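Local coordinates for hypothetical protein Atu1826 (Agrobacterium tumefaciens, PDB 2I3D) that is of unknown function but is probably an enzyme of the alpha/beta hydrolase fold, at residues B[53-58]-B[66-71]; B[26-31]-B[81-86]; B[72-77]-B[220-225]. One frame throughout, in Å; residues are numbered along the deposited sequence. Where two conformers were deposited one is given.

The three contacts join the strands and helices of one alpha/beta hydrolase fold around its central mixed sheet. Interactions 1 and 3 share helix 66-77. Its first half packs on the loop after strand 49-53, and its second half packs on helix 218-233. Their centres are about 13 Å apart. Interaction 2 is on the other face of the sheet, where strands 25-30 and 81-85 meet through side chains. Its centre is about 14 Å from that of interaction 1 and about 20 Å from that of interaction 3. Along the chain, interaction 1 falls wholly between the two segments of interaction 2. The loop of interaction 1 lies near the putative catalytic residues.

Interaction 1: B[53-58]-B[66-71]; sequences LHPHPQ and QIVYQL
Val68 of helix 66-77 sets one methyl against the base of His54 and the ring of Pro55. CG2 does all the touching. It lies 3.7 Å from His54 CB and also 3.7 Å from His54 CA. On the next residue it meets the proline ring, with Pro55 CD 3.8 Å from Val68 CG2. The valine torsion explains this: CG1 is trans to the backbone N (chi1 176°), which leaves CG2 beside that N and facing the loop.

The His54 ring does not take part in this touch. Its CG sits between the backbone N and the carbonyl carbon (chi1 71°), and the imidazole leads away from the helix. There it bends back on its own loop. His54 ND1 donates to Pro55 O at 2.7 Å, a short bond that is moderately bent (145° at the hydrogen). The carbonyl oxygen lies nearly in the ring plane and receives the N-H on a lone pair. His54 NE2 is hydrogen-bonded to the backbone N of Phe87. Both ring nitrogens are therefore engaged, which fixes the rotation of the ring. Val68 meets the histidine at CA and CB, not at the ring.

In alpha/beta hydrolases the loop after this strand commonly helps to form the oxyanion hole. The position of 54-58 is consistent with such a role, and Pro55 touches residues of a putative Ser-His-Asp triad.

The contact is buried at the C-terminal end of the central strand 49-53. Leu53 is backbone-bonded to Ala127 and Tyr129 of the neighbouring strand 124-129. Leu71 leans on helix 218-233, and at the N-terminal end of the helix Gln66 is hydrogen-bonded to Phe213 and Asn215 of the second subunit. The loop is thus held between the central strands and helix 66-77.

Interaction 2: B[26-31]-B[81-86]; sequences VIFNGP and TTLRFN
Phe28, which meets Leu83 and Phe85 across the contact, belongs to a strand whose polar link is to strand 33-40, through backbone hydrogen bonds such as that of Phe28 with Leu35. Val26, facing Leu83, is tied in the same way to Gly37. Strand 33-40 lies between the two segments in the sheet, so strands 26-30 and 81-85 touch through side chains. Their axes are 9.6 Å apart at closest and turned by 77°, in keeping with a strongly twisted sheet.

The Phe28 ring does most of the work. Its CG is placed between the backbone N and the carbonyl carbon (chi1 56°), and the ring reaches inward with CZ leading. Phe28 CZ comes within 4.1 Å of Phe85 CB, which sits at the edge of the Phe28 ring, near its plane. The two rings form an offset edge-to-face pair, the edge of Phe28 toward the face of Phe85, with centroids 6.0 Å apart and planes at 71°. Leu83 fills in beside them, its CD2 4.3 Å from Phe28 CZ. Its other methyl, CD1, is 4.1 Å from Val26 CG2.

Phe28 also stacks on Trp113, and Leu83 and Phe85 touch Val114 and Ala110 of helix 101-117. All the touching side chains are buried and apolar. The contact therefore rests on dispersion and aromatic packing; Thr81 and Asn86 direct their side-chain hydrogen bonds to other parts of the chain.

Interaction 3: B[72-77]-B[220-225]; sequences FYLFQK and ELMGEC
Leu74 pushes its CD2 methyl against the backbone of Cys225 on helix 218-233. Leu74 CD2 is 3.7 Å from Cys225 C and 3.9 Å from Cys225 CB. The leucine gets there by an outstretched first torsion, with CG trans to the backbone N (chi1 175°), and a turn at the second (chi2 53°).

Cys225 directs its CB toward Leu74. The leucine methyl lies against the carbonyl group as well as CB, with Cys225 O also 3.7 Å from Leu74 CD2.

Met222, modelled as selenomethionine, starts off across the line between the helices. Three successive torsions of the same sign curl it round. They bring its CE to 4.4 Å from Leu74 CD2, a looser touch. The same methyl lies against Gln70 O and Leu71 N of helix 66-77.

Helices 66-77 and 218-233 lie side by side on one face of the central sheet, as the first and last helices do in alpha/beta hydrolases. Both Leu74 and Cys225 rest on Met150 of strand 146-152. Phe75 reaches strand 49-53, and Leu221 reaches strand 202-207.

Interaction 1: B[53-58]-B[66-71]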
loop_
_atom_site.group_PDB
_atom_site.type_symbol
_atom_site.label_atom_id
_atom_site.label_comp_id
_atom_site.label_asym_id
_atom_site.label_seq_id
_atom_site.Cartn_x
_atom_site.Cartn_y
_atom_site.Cartn_z
ATOM N N LEU B 53 0.352 7.665 11.242
ATOM C CA LEU B 53 -1.062 7.788 10.868
ATOM C C LEU B 53 -1.275 7.520 9.384
ATOM O O LEU B 53 -0.526 8.020 8.551
ATOM C CB LEU B 53 -1.597 9.190 11.258
ATOM C CG LEU B 53 -1.437 9.483 12.759
ATOM C CD1 LEU B 53 -1.764 10.952 13.104
ATOM C CD2 LEU B 53 -2.264 8.475 13.586
ATOM N N HIS B 54 -2.288 6.710 9.056
ATOM C CA HIS B 54 -2.452 6.212 7.676
ATOM C C HIS B 54 -3.439 7.028 6.801
ATOM O O HIS B 54 -4.156 7.918 7.314
ATOM C CB HIS B 54 -2.812 4.704 7.722
ATOM C CG HIS B 54 -4.197 4.419 8.225
ATOM N ND1 HIS B 54 -5.334 4.679 7.492
ATOM C CD2 HIS B 54 -4.616 3.811 9.368
ATOM C CE1 HIS B 54 -6.400 4.262 8.167
ATOM N NE2 HIS B 54 -5.991 3.720 9.299
ATOM N N PRO B 55 -3.470 6.772 5.475
ATOM C CA PRO B 55 -4.412 7.446 4.586
ATOM C C PRO B 55 -5.884 7.125 4.771
ATOM O O PRO B 55 -6.262 6.182 5.503
ATOM C CB PRO B 55 -3.989 6.990 3.166
ATOM C CG PRO B 55 -2.523 6.637 3.328
ATOM C CD PRO B 55 -2.460 5.989 4.722
ATOM N N HIS B 56 -6.702 7.888 4.049
ATOM C CA HIS B 56 -8.149 7.635 4.027
ATOM C C HIS B 56 -8.422 6.266 3.370
ATOM O O HIS B 56 -7.693 5.851 2.458
ATOM C CB HIS B 56 -8.805 8.729 3.202
ATOM C CG HIS B 56 -10.282 8.800 3.347
ATOM N ND1 HIS B 56 -11.137 7.933 2.697
ATOM C CD2 HIS B 56 -11.061 9.690 4.008
ATOM C CE1 HIS B 56 -12.387 8.275 2.981
ATOM N NE2 HIS B 56 -12.364 9.332 3.780
ATOM N N PRO B 57 -9.472 5.560 3.819
ATOM C CA PRO B 57 -9.791 4.288 3.117
ATOM C C PRO B 57 -10.100 4.405 1.616
ATOM O O PRO B 57 -9.961 3.396 0.876
ATOM C CB PRO B 57 -10.992 3.733 3.887
ATOM C CG PRO B 57 -11.576 4.915 4.647
ATOM C CD PRO B 57 -10.353 5.810 4.977
ATOM N N GLN B 58 -10.477 5.582 1.131
ATOM C CA GLN B 58 -10.749 5.706 -0.307
ATOM C C GLN B 58 -9.467 5.492 -1.127
ATOM O O GLN B 58 -9.527 5.115 -2.319
ATOM C CB GLN B 58 -11.405 7.039 -0.644
ATOM C CG GLN B 58 -10.440 8.234 -0.722
ATOM C CD GLN B 58 -11.176 9.555 -0.837
ATOM O OE1 GLN B 58 -12.320 9.593 -1.313
ATOM N NE2 GLN B 58 -10.537 10.652 -0.390
ATOM N N GLN B 66 2.487 0.275 2.734
ATOM C CA GLN B 66 3.968 0.165 2.776
ATOM C C GLN B 66 4.633 1.433 3.319
ATOM O O GLN B 66 5.573 1.353 4.071
ATOM C CB GLN B 66 4.563 -0.190 1.406
ATOM C CG GLN B 66 3.969 -1.482 0.774
ATOM C CD GLN B 66 3.972 -2.727 1.731
ATOM O OE1 GLN B 66 4.726 -2.792 2.722
ATOM N NE2 GLN B 66 3.148 -3.708 1.407
ATOM N N ILE B 67 4.142 2.582 2.887
ATOM C CA ILE B 67 4.734 3.866 3.359
ATOM C C ILE B 67 4.524 4.021 4.876
ATOM O O ILE B 67 5.439 4.396 5.607
ATOM C CB ILE B 67 4.154 5.062 2.571
ATOM C CG1 ILE B 67 4.653 5.016 1.110
ATOM C CG2 ILE B 67 4.511 6.396 3.242
ATOM C CD1 ILE B 67 3.949 6.028 0.224
ATOM N N VAL B 68 3.317 3.683 5.348
ATOM C CA VAL B 68 3.038 3.704 6.789
ATOM C C VAL B 68 3.983 2.754 7.566
ATOM O O VAL B 68 4.609 3.134 8.587
ATOM C CB VAL B 68 1.557 3.396 7.071
ATOM C CG1 VAL B 68 1.360 3.327 8.593
ATOM C CG2 VAL B 68 0.614 4.481 6.401
ATOM N N TYR B 69 4.100 1.514 7.076
ATOM C CA TYR B 69 5.029 0.527 7.659
ATOM C C TYR B 69 6.477 1.029 7.664
ATOM O O TYR B 69 7.143 0.979 8.690
ATOM C CB TYR B 69 4.929 -0.831 6.930
ATOM C CG TYR B 69 5.933 -1.766 7.530
ATOM C CD1 TYR B 69 5.682 -2.363 8.772
ATOM C CD2 TYR B 69 7.175 -1.963 6.941
ATOM C CE1 TYR B 69 6.614 -3.161 9.358
ATOM C CE2 TYR B 69 8.131 -2.783 7.546
ATOM C CZ TYR B 69 7.827 -3.371 8.751
ATOM O OH TYR B 69 8.733 -4.175 9.391
ATOM N N GLN B 70 6.948 1.519 6.507
ATOM C CA GLN B 70 8.317 2.044 6.441
ATOM C C GLN B 70 8.555 3.228 7.384
ATOM O O GLN B 70 9.626 3.325 7.979
ATOM C CB GLN B 70 8.651 2.438 5.018
ATOM C CG GLN B 70 8.752 1.197 4.101
ATOM C CD GLN B 70 9.948 0.367 4.405
ATOM O OE1 GLN B 70 11.057 0.903 4.689
ATOM N NE2 GLN B 70 9.756 -0.951 4.424
ATOM N N LEU B 71 7.574 4.118 7.543
ATOM C CA LEU B 71 7.743 5.193 8.507
ATOM C C LEU B 71 7.868 4.606 9.913
ATOM O O LEU B 71 8.733 5.008 10.689
ATOM C CB LEU B 71 6.564 6.178 8.458
ATOM C CG LEU B 71 6.524 7.097 7.213
ATOM C CD1 LEU B 71 5.140 7.703 6.989
ATOM C CD2 LEU B 71 7.625 8.228 7.339
#

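Interaction 2: B[26-31]-B[81-86]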
loop_
_atom_site.group_PDB
_atom_site.type_symbol
_atom_site.label_atom_id
_atom_site.label_comp_id
_atom_site.label_asym_id
_atom_site.label_seq_id
_atom_site.Cartn_x
_atom_site.Cartn_y
_atom_site.Cartn_z
ATOM N N VAL B 26 -1.532 -5.148 19.250
ATOM C CA VAL B 26 -2.209 -4.575 20.426
ATOM C C VAL B 26 -3.633 -4.142 20.066
ATOM O O VAL B 26 -3.963 -3.891 18.890
ATOM C CB VAL B 26 -1.449 -3.356 21.033
ATOM C CG1 VAL B 26 -0.104 -3.793 21.571
ATOM C CG2 VAL B 26 -1.315 -2.156 20.011
ATOM N N ILE B 27 -4.492 -4.145 21.087
ATOM C CA ILE B 27 -5.834 -3.584 21.007
ATOM C C ILE B 27 -5.919 -2.614 22.166
ATOM O O ILE B 27 -5.505 -2.943 23.297
ATOM C CB ILE B 27 -6.951 -4.681 21.136
ATOM C CG1 ILE B 27 -7.089 -5.497 19.841
ATOM C CG2 ILE B 27 -8.284 -4.051 21.496
ATOM C CD1 ILE B 27 -8.005 -6.731 19.965
ATOM N N PHE B 28 -6.402 -1.410 21.906
ATOM C CA PHE B 28 -6.616 -0.448 22.999
ATOM C C PHE B 28 -7.946 0.258 22.755
ATOM O O PHE B 28 -8.571 0.083 21.710
ATOM C CB PHE B 28 -5.444 0.540 23.141
ATOM C CG PHE B 28 -5.133 1.310 21.873
ATOM C CD1 PHE B 28 -5.676 2.579 21.668
ATOM C CD2 PHE B 28 -4.293 0.754 20.891
ATOM C CE1 PHE B 28 -5.374 3.310 20.480
ATOM C CE2 PHE B 28 -4.010 1.446 19.718
ATOM C CZ PHE B 28 -4.546 2.715 19.506
ATOM N N ASN B 29 -8.397 1.034 23.739
ATOM C CA ASN B 29 -9.718 1.625 23.652
ATOM C C ASN B 29 -9.668 3.009 23.083
ATOM O O ASN B 29 -8.894 3.847 23.548
ATOM C CB ASN B 29 -10.386 1.655 25.037
ATOM C CG ASN B 29 -10.759 0.261 25.530
ATOM O OD1 ASN B 29 -11.061 -0.656 24.733
ATOM N ND2 ASN B 29 -10.733 0.087 26.848
ATOM N N GLY B 30 -10.482 3.245 22.064
ATOM C CA GLY B 30 -10.722 4.603 21.597
ATOM C C GLY B 30 -12.146 5.015 21.923
ATOM O O GLY B 30 -12.925 4.209 22.457
ATOM N N PRO B 31 -12.509 6.260 21.591
ATOM C CA PRO B 31 -13.857 6.754 21.804
ATOM C C PRO B 31 -14.953 5.952 21.088
ATOM O O PRO B 31 -16.102 5.937 21.546
ATOM C CB PRO B 31 -13.793 8.185 21.253
ATOM C CG PRO B 31 -12.362 8.558 21.383
ATOM C CD PRO B 31 -11.624 7.305 21.044
ATOM N N THR B 81 9.952 4.654 20.847
ATOM C CA THR B 81 8.789 3.809 21.141
ATOM C C THR B 81 7.768 4.162 20.060
ATOM O O THR B 81 7.401 5.333 19.912
ATOM C CB THR B 81 8.229 4.124 22.537
ATOM O OG1 THR B 81 9.148 3.599 23.507
ATOM C CG2 THR B 81 6.821 3.531 22.740
ATOM N N THR B 82 7.290 3.165 19.326
ATOM C CA THR B 82 6.584 3.461 18.066
ATOM C C THR B 82 5.255 2.757 18.005
ATOM O O THR B 82 5.170 1.571 18.334
ATOM C CB THR B 82 7.465 3.115 16.774
ATOM O OG1 THR B 82 8.791 3.611 16.963
ATOM C CG2 THR B 82 6.887 3.729 15.511
ATOM N N LEU B 83 4.217 3.474 17.570
ATOM C CA LEU B 83 2.881 2.886 17.401
ATOM C C LEU B 83 2.314 3.302 16.055
ATOM O O LEU B 83 2.331 4.489 15.754
ATOM C CB LEU B 83 1.940 3.380 18.513
ATOM C CG LEU B 83 0.483 2.927 18.411
ATOM C CD1 LEU B 83 0.349 1.416 18.723
ATOM C CD2 LEU B 83 -0.363 3.753 19.329
ATOM N N ARG B 84 1.862 2.352 15.233
ATOM C CA ARG B 84 0.936 2.648 14.150
ATOM C C ARG B 84 -0.378 1.961 14.498
ATOM O O ARG B 84 -0.406 0.960 15.217
ATOM C CB ARG B 84 1.440 2.182 12.778
ATOM C CG ARG B 84 1.767 0.653 12.695
ATOM C CD ARG B 84 2.445 0.340 11.341
ATOM N NE ARG B 84 2.319 -1.070 10.964
ATOM C CZ ARG B 84 3.101 -2.051 11.424
ATOM N NH1 ARG B 84 4.078 -1.809 12.298
ATOM N NH2 ARG B 84 2.897 -3.288 11.000
ATOM N N PHE B 85 -1.477 2.499 14.007
ATOM C CA PHE B 85 -2.778 1.866 14.296
ATOM C C PHE B 85 -3.808 2.179 13.215
ATOM O O PHE B 85 -3.648 3.116 12.442
ATOM C CB PHE B 85 -3.298 2.354 15.666
ATOM C CG PHE B 85 -3.789 3.784 15.664
ATOM C CD1 PHE B 85 -5.149 4.060 15.474
ATOM C CD2 PHE B 85 -2.886 4.856 15.810
ATOM C CE1 PHE B 85 -5.614 5.379 15.423
ATOM C CE2 PHE B 85 -3.359 6.191 15.749
ATOM C CZ PHE B 85 -4.715 6.433 15.565
ATOM N N ASN B 86 -4.882 1.382 13.190
ATOM C CA ASN B 86 -5.961 1.568 12.247
ATOM C C ASN B 86 -6.975 2.523 12.822
ATOM O O ASN B 86 -7.422 2.339 13.964
ATOM C CB ASN B 86 -6.617 0.232 11.924
ATOM C CG ASN B 86 -5.876 -0.526 10.846
ATOM O OD1 ASN B 86 -5.157 0.073 10.015
ATOM N ND2 ASN B 86 -6.068 -1.852 10.813
#

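Interaction 3: B[72-77]-B[220-225]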
loop_
_atom_site.group_PDB
_atom_site.type_symbol
_atom_site.label_atom_id
_atom_site.label_comp_id
_atom_site.label_asym_id
_atom_site.label_seq_id
_atom_site.Cartn_x
_atom_site.Cartn_y
_atom_site.Cartn_z
ATOM N N PHE B 72 6.950 3.686 10.249
ATOM C CA PHE B 72 7.044 2.982 11.521
ATOM C C PHE B 72 8.458 2.396 11.724
ATOM O O PHE B 72 9.102 2.609 12.774
ATOM C CB PHE B 72 5.985 1.891 11.542
ATOM C CG PHE B 72 5.976 1.066 12.792
ATOM C CD1 PHE B 72 5.032 1.317 13.796
ATOM C CD2 PHE B 72 6.866 -0.013 12.942
ATOM C CE1 PHE B 72 4.980 0.510 14.954
ATOM C CE2 PHE B 72 6.829 -0.828 14.081
ATOM C CZ PHE B 72 5.884 -0.565 15.103
ATOM N N TYR B 73 8.944 1.656 10.723
ATOM C CA TYR B 73 10.245 1.007 10.840
ATOM C C TYR B 73 11.403 2.018 11.004
ATOM O O TYR B 73 12.325 1.773 11.782
ATOM C CB TYR B 73 10.470 0.136 9.610
ATOM C CG TYR B 73 11.668 -0.764 9.694
ATOM C CD1 TYR B 73 11.706 -1.842 10.586
ATOM C CD2 TYR B 73 12.757 -0.545 8.871
ATOM C CE1 TYR B 73 12.832 -2.681 10.651
ATOM C CE2 TYR B 73 13.883 -1.367 8.932
ATOM C CZ TYR B 73 13.907 -2.413 9.823
ATOM O OH TYR B 73 15.042 -3.198 9.815
ATOM N N LEU B 74 11.337 3.166 10.310
ATOM C CA LEU B 74 12.319 4.239 10.487
ATOM C C LEU B 74 12.441 4.687 11.945
ATOM O O LEU B 74 13.562 4.762 12.517
ATOM C CB LEU B 74 11.927 5.436 9.615
ATOM C CG LEU B 74 12.818 6.669 9.818
ATOM C CD1 LEU B 74 14.323 6.303 9.656
ATOM C CD2 LEU B 74 12.384 7.730 8.754
ATOM N N PHE B 75 11.314 5.030 12.547
ATOM C CA PHE B 75 11.363 5.482 13.935
ATOM C C PHE B 75 11.818 4.371 14.879
ATOM O O PHE B 75 12.598 4.624 15.802
ATOM C CB PHE B 75 10.025 6.082 14.347
ATOM C CG PHE B 75 9.790 7.450 13.763
ATOM C CD1 PHE B 75 10.303 8.605 14.402
ATOM C CD2 PHE B 75 9.104 7.604 12.532
ATOM C CE1 PHE B 75 10.087 9.903 13.841
ATOM C CE2 PHE B 75 8.878 8.903 11.951
ATOM C CZ PHE B 75 9.388 10.052 12.592
ATOM N N GLN B 76 11.341 3.163 14.619
ATOM C CA GLN B 76 11.722 1.965 15.381
ATOM C C GLN B 76 13.238 1.853 15.424
ATOM O O GLN B 76 13.873 1.740 16.482
ATOM C CB GLN B 76 11.161 0.693 14.690
ATOM C CG GLN B 76 11.536 -0.607 15.441
ATOM C CD GLN B 76 10.868 -1.866 14.906
ATOM O OE1 GLN B 76 9.991 -1.835 14.044
ATOM N NE2 GLN B 76 11.290 -3.003 15.447
ATOM N N LYS B 77 13.825 1.862 14.232
ATOM C CA LYS B 77 15.269 1.693 14.103
ATOM C C LYS B 77 16.059 2.813 14.771
ATOM O O LYS B 77 17.218 2.587 15.106
ATOM C CB LYS B 77 15.704 1.640 12.643
ATOM C CG LYS B 77 15.281 0.439 11.836
ATOM C CD LYS B 77 15.894 0.594 10.398
ATOM C CE LYS B 77 15.337 1.862 9.689
ATOM N NZ LYS B 77 16.255 2.590 8.741
ATOM N N GLU B 220 13.022 6.388 -2.633
ATOM C CA GLU B 220 13.494 7.765 -2.668
ATOM C C GLU B 220 12.854 8.546 -1.498
ATOM O O GLU B 220 13.533 9.282 -0.739
ATOM C CB GLU B 220 13.180 8.443 -4.008
ATOM C CG GLU B 220 13.701 9.871 -4.029
ATOM C CD GLU B 220 13.670 10.545 -5.411
ATOM O OE1 GLU B 220 13.336 9.873 -6.428
ATOM O OE2 GLU B 220 14.046 11.747 -5.464
ATOM N N LEU B 221 11.534 8.383 -1.389
ATOM C CA LEU B 221 10.782 9.003 -0.267
ATOM C C LEU B 221 11.393 8.618 1.086
ATOM O O LEU B 221 11.667 9.473 1.928
ATOM C CB LEU B 221 9.314 8.541 -0.318
ATOM C CG LEU B 221 8.460 8.888 0.903
ATOM C CD1 LEU B 221 8.291 10.409 1.068
ATOM C CD2 LEU B 221 7.091 8.134 0.807
HETATM N N MSE B 222 11.615 7.325 1.306
HETATM C CA MSE B 222 12.035 6.868 2.624
HETATM C C MSE B 222 13.476 7.320 2.935
HETATM O O MSE B 222 13.806 7.601 4.089
HETATM C CB MSE B 222 11.875 5.353 2.754
HETATM C CG MSE B 222 10.405 4.893 2.770
HETATM SE SE MSE B 222 9.265 5.997 3.992
HETATM C CE MSE B 222 10.288 5.740 5.492
ATOM N N GLY B 223 14.326 7.400 1.912
ATOM C CA GLY B 223 15.674 7.978 2.067
ATOM C C GLY B 223 15.643 9.411 2.542
ATOM O O GLY B 223 16.427 9.818 3.393
ATOM N N GLU B 224 14.720 10.185 1.992
ATOM C CA GLU B 224 14.573 11.594 2.402
ATOM C C GLU B 224 14.046 11.677 3.826
ATOM O O GLU B 224 14.549 12.487 4.612
ATOM C CB GLU B 224 13.636 12.330 1.452
ATOM C CG GLU B 224 14.207 12.485 0.004
ATOM C CD GLU B 224 15.260 13.578 -0.151
ATOM O OE1 GLU B 224 15.605 14.284 0.821
ATOM O OE2 GLU B 224 15.711 13.749 -1.303
ATOM N N CYS B 225 13.055 10.839 4.163
ATOM C CA CYS B 225 12.568 10.781 5.568
ATOM C C CYS B 225 13.692 10.373 6.563
ATOM O O CYS B 225 13.843 10.980 7.611
ATOM C CB CYS B 225 11.388 9.816 5.675
ATOM S SG CYS B 225 9.944 10.445 4.768
#